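Local coordinates for protein peptidase M28 (Shewanella amazonensis SB2B, PDB 3IIB) that probably acts as a zinc-dependent carboxypeptidase or dipeptidase of the M28 family, carrying two zinc ions in its active site, at residues Gln12-Gln15 against Lys16-Ser20; Lys315-Glu318 against Ala319-Glu322. All blocks are in the same frame, centred on the assembly; numbering follows the deposited sequence.

Contact 1 of 2, residues Gln12-Gln15 against Lys16-Ser20; sequences QLAQ and KAQSS
A14 O takes two bonds from one residue, Q18. The backbone Q18 N reaches A14 O at 3.2 Å, while Q18 NE2 bends back to the same A14 O at 3.0 Å with a nearly straight N-H. The two donors come from opposite faces of the carbonyl plane: NE2 sits well above it, not on a lone pair, yet the oxygen lies in the plane of the Q18 amide, which is turned by chi3 of 86° to present its N-H. The neighbouring turns carry ordinary i to i+4 bonds, K16 N to Q12 O at 2.9 Å and A17 N to L13 O at 3.0 Å, and S19 N bonds to Q15 O at 3.1 Å.

On the exposed flank K16 curls back along the helix, bent at chi2 and chi4, so that its CG passes 3.3 Å from Q12 O and NZ ends near Q12 O and CB. A water then bridges the side chains of K16 and Q15, donating to Q15 OE1 at 2.6 Å and accepting from K16 NZ at 2.9 Å.

L13, A14 and A17 face the protein, packing on W428, Q425, V420 and A421 of helix 413-432; L13 also touches H283 and I284 of helix 267-285. This is the C-terminal part of an amphipathic surface helix, 3-19, whose end passes at S20 into a turn where S20 OG caps L22 N.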
loop_
_atom_site.group_PDB
_atom_site.type_symbol
_atom_site.label_atom_id
_atom_site.label_comp_id
_atom_site.label_asym_id
_atom_site.label_seq_id
_atom_site.Cartn_x
_atom_site.Cartn_y
_atom_site.Cartn_z
ATOM N N GLN A 12 10.382 8.582 -36.572
ATOM C CA GLN A 12 11.207 9.578 -35.908
ATOM C C GLN A 12 10.546 10.161 -34.675
ATOM O O GLN A 12 11.239 10.396 -33.670
ATOM C CB GLN A 12 11.614 10.677 -36.866
ATOM C CG GLN A 12 12.621 10.134 -37.831
ATOM C CD GLN A 12 12.791 10.905 -39.122
ATOM O OE1 GLN A 12 12.174 11.959 -39.339
ATOM N NE2 GLN A 12 13.692 10.394 -39.989
ATOM N N LEU A 13 9.226 10.355 -34.727
ATOM C CA LEU A 13 8.478 10.766 -33.536
ATOM C C LEU A 13 8.639 9.760 -32.410
ATOM O O LEU A 13 8.833 10.131 -31.238
ATOM C CB LEU A 13 6.998 11.003 -33.856
ATOM C CG LEU A 13 6.716 12.239 -34.731
ATOM C CD1 LEU A 13 5.271 12.168 -35.330
ATOM C CD2 LEU A 13 6.946 13.536 -33.901
ATOM N N ALA A 14 8.583 8.476 -32.744
ATOM C CA ALA A 14 8.779 7.458 -31.723
ATOM C C ALA A 14 10.172 7.503 -31.147
ATOM O O ALA A 14 10.334 7.271 -29.968
ATOM C CB ALA A 14 8.494 6.120 -32.258
ATOM N N GLN A 15 11.172 7.744 -32.001
ATOM C CA GLN A 15 12.554 7.942 -31.520
ATOM C C GLN A 15 12.600 9.069 -30.494
ATOM O O GLN A 15 13.229 8.928 -29.413
ATOM C CB GLN A 15 13.551 8.276 -32.649
ATOM C CG GLN A 15 13.798 7.175 -33.686
ATOM C CD GLN A 15 14.289 7.729 -35.027
ATOM O OE1 GLN A 15 14.793 8.853 -35.112
ATOM N NE2 GLN A 15 14.068 6.947 -36.106
ATOM N N LYS A 16 12.007 10.202 -30.834
ATOM C CA LYS A 16 11.991 11.343 -29.908
ATOM C C LYS A 16 11.363 10.985 -28.574
ATOM O O LYS A 16 11.861 11.402 -27.527
ATOM C CB LYS A 16 11.203 12.533 -30.488
ATOM C CG LYS A 16 11.734 13.070 -31.818
ATOM C CD LYS A 16 13.245 13.392 -31.790
ATOM C CE LYS A 16 13.654 14.132 -33.098
ATOM N NZ LYS A 16 13.414 13.304 -34.312
ATOM N N ALA A 17 10.253 10.263 -28.612
ATOM C CA ALA A 17 9.545 9.918 -27.364
ATOM C C ALA A 17 10.424 9.085 -26.408
ATOM O O ALA A 17 10.338 9.211 -25.189
ATOM C CB ALA A 17 8.250 9.186 -27.668
ATOM N N GLN A 18 11.229 8.208 -26.994
ATOM C CA GLN A 18 12.105 7.334 -26.259
ATOM C C GLN A 18 13.343 8.054 -25.748
ATOM O O GLN A 18 13.878 7.650 -24.712
ATOM C CB GLN A 18 12.418 6.063 -27.060
ATOM C CG GLN A 18 11.124 5.261 -27.280
ATOM C CD GLN A 18 11.257 4.104 -28.245
ATOM O OE1 GLN A 18 11.641 2.983 -27.861
ATOM N NE2 GLN A 18 10.912 4.356 -29.503
ATOM N N SER A 19 13.775 9.121 -26.410
ATOM C CA SER A 19 14.964 9.843 -25.993
ATOM C C SER A 19 14.662 11.090 -25.165
ATOM O O SER A 19 15.580 11.731 -24.693
ATOM C CB SER A 19 15.807 10.203 -27.206
ATOM O OG SER A 19 15.139 11.136 -28.057
ATOM N N SER A 20 13.384 11.407 -24.956
ATOM C CA SER A 20 12.977 12.684 -24.286
ATOM C C SER A 20 12.294 12.406 -22.942
ATOM O O SER A 20 11.454 11.558 -22.841
ATOM C CB SER A 20 12.036 13.483 -25.173
ATOM O OG SER A 20 11.406 14.556 -24.459
HETATM O O HOH W 1 15.131 11.005 -33.684
#

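Contact 2 of 2, residues Lys315-Glu318 against Ala319-Glu322; sequences KEHE and AELE
H317 and E320 lie side by side, and the histidine chain shows how they join. Its CB, 3.9 Å from E320 OE1, carries the ring out with CG anti to the carbonyl carbon (chi1 -67°), which swings the imidazole alongside the glutamate. CG and CE1, the ring neighbours of ND1, each lie 3.7 Å from E320 OE1, and ND1 makes the bond: H317 ND1 donates to E320 OE1 at 2.8 Å with an N-H angle of 162°. The oxygen lies near the ring plane and is met on its syn side, though somewhat out of the carboxylate plane; ring and carboxylate are only 18° apart. At the far edge NE2 bonds to E66, and the ring stacks on Y313, so both nitrogens and the rotation of the imidazole are fixed. E320 OE1 has a second mate, a salt bridge to R296, which probably keeps the carboxylate charged.

With an alanine here, E320 would probably lose the ND1 bond and keep R296 as the mate of OE1, E66 would lose the NE2 bond, and the ring stacked with Y313 would be gone.

In the backbone, E320 N bonds to H317 O at 2.8 Å from above the carbonyl plane. L321 CG comes within 3.4 Å of that same oxygen, H317 O, and its side chain runs on to L383 and V385. L321 N makes a weak bond to E318 O. Two waters complete the turns, one joining E316 O to A319 N, the other E318 O to E322 N. The arrangement is a helix terminus: H317 is where helix 308-316 leaves helical geometry, and a His-carboxylate hydrogen bond pins the following turn on the way to strand 324-329.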
loop_
_atom_site.group_PDB
_atom_site.type_symbol
_atom_site.label_atom_id
_atom_site.label_comp_id
_atom_site.label_asym_id
_atom_site.label_seq_id
_atom_site.Cartn_x
_atom_site.Cartn_y
_atom_site.Cartn_z
ATOM N N LYS A 315 -21.487 18.627 -26.833
ATOM C CA LYS A 315 -22.583 19.554 -27.125
ATOM C C LYS A 315 -22.079 20.898 -27.620
ATOM O O LYS A 315 -22.590 21.433 -28.630
ATOM C CB LYS A 315 -23.485 19.725 -25.900
ATOM C CG LYS A 315 -24.318 18.501 -25.633
ATOM N N GLU A 316 -21.083 21.458 -26.955
ATOM C CA GLU A 316 -20.506 22.762 -27.321
ATOM C C GLU A 316 -19.942 22.759 -28.738
ATOM O O GLU A 316 -20.056 23.752 -29.465
ATOM C CB GLU A 316 -19.422 23.152 -26.321
ATOM C CG GLU A 316 -18.532 24.338 -26.721
ATOM C CD GLU A 316 -19.261 25.662 -26.742
ATOM O OE1 GLU A 316 -20.324 25.809 -26.068
ATOM O OE2 GLU A 316 -18.763 26.558 -27.455
ATOM N N HIS A 317 -19.368 21.633 -29.147
ATOM C CA HIS A 317 -18.710 21.522 -30.459
ATOM C C HIS A 317 -19.588 20.806 -31.482
ATOM O O HIS A 317 -19.119 20.370 -32.531
ATOM C CB HIS A 317 -17.329 20.835 -30.291
ATOM C CG HIS A 317 -16.343 21.665 -29.528
ATOM N ND1 HIS A 317 -15.332 22.381 -30.142
ATOM C CD2 HIS A 317 -16.204 21.889 -28.197
ATOM C CE1 HIS A 317 -14.635 23.027 -29.223
ATOM N NE2 HIS A 317 -15.146 22.748 -28.035
ATOM N N GLU A 318 -20.889 20.747 -31.209
ATOM C CA GLU A 318 -21.841 20.045 -32.059
ATOM C C GLU A 318 -21.690 20.396 -33.545
ATOM O O GLU A 318 -21.622 19.494 -34.370
ATOM C CB GLU A 318 -23.274 20.363 -31.592
ATOM C CG GLU A 318 -24.362 19.760 -32.436
ATOM C CD GLU A 318 -25.753 20.211 -32.001
ATOM O OE1 GLU A 318 -25.871 21.081 -31.104
ATOM O OE2 GLU A 318 -26.730 19.693 -32.576
ATOM N N ALA A 319 -21.611 21.687 -33.870
ATOM C CA ALA A 319 -21.520 22.129 -35.275
ATOM C C ALA A 319 -20.162 21.788 -35.894
ATOM O O ALA A 319 -20.034 21.835 -37.101
ATOM C CB ALA A 319 -21.753 23.643 -35.408
ATOM N N GLU A 320 -19.156 21.506 -35.049
ATOM C CA GLU A 320 -17.803 21.211 -35.474
ATOM C C GLU A 320 -17.529 19.705 -35.587
ATOM O O GLU A 320 -16.474 19.303 -36.087
ATOM C CB GLU A 320 -16.824 21.822 -34.473
ATOM C CG GLU A 320 -15.437 22.028 -35.009
ATOM C CD GLU A 320 -14.426 22.435 -33.924
ATOM O OE1 GLU A 320 -14.558 21.976 -32.763
ATOM O OE2 GLU A 320 -13.436 23.149 -34.244
ATOM N N LEU A 321 -18.432 18.870 -35.079
ATOM C CA LEU A 321 -18.150 17.412 -35.002
ATOM C C LEU A 321 -17.969 16.763 -36.360
ATOM O O LEU A 321 -17.240 15.781 -36.514
ATOM C CB LEU A 321 -19.267 16.681 -34.251
ATOM C CG LEU A 321 -19.326 17.015 -32.742
ATOM C CD1 LEU A 321 -20.344 16.153 -32.004
ATOM C CD2 LEU A 321 -17.973 16.931 -32.030
ATOM N N GLU A 322 -18.680 17.274 -37.358
ATOM C CA GLU A 322 -18.543 16.711 -38.679
ATOM C C GLU A 322 -17.116 16.848 -39.177
ATOM O O GLU A 322 -16.654 16.016 -39.953
ATOM C CB GLU A 322 -19.493 17.422 -39.644
ATOM C CG GLU A 322 -19.680 16.722 -40.937
ATOM C CD GLU A 322 -20.947 17.210 -41.626
ATOM O OE1 GLU A 322 -20.865 18.237 -42.345
ATOM O OE2 GLU A 322 -21.992 16.532 -41.494
HETATM O O HOH W 2 -21.328 23.919 -32.049
HETATM O O HOH W 3 -21.224 18.717 -37.020
#

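In the fold
Contacts 1 and 2 are separate local arrangements, in series along the chain, with centres 33 Å apart and nearest atoms about 22 Å apart. Both lie far out in the subunit, their centres 26 Å and 23 Å from the chain centre, and neither touches the second chain of the assembly. They also differ in setting: 12-20 ends an N-terminal helix that packs on helices 267-285 and 413-432, whereas 315-322 leads from helix 308-316 to strand 324-329. Both lie away from the two zinc ions, which are held by H257, D269 and D331 and by D269, E304 and H402.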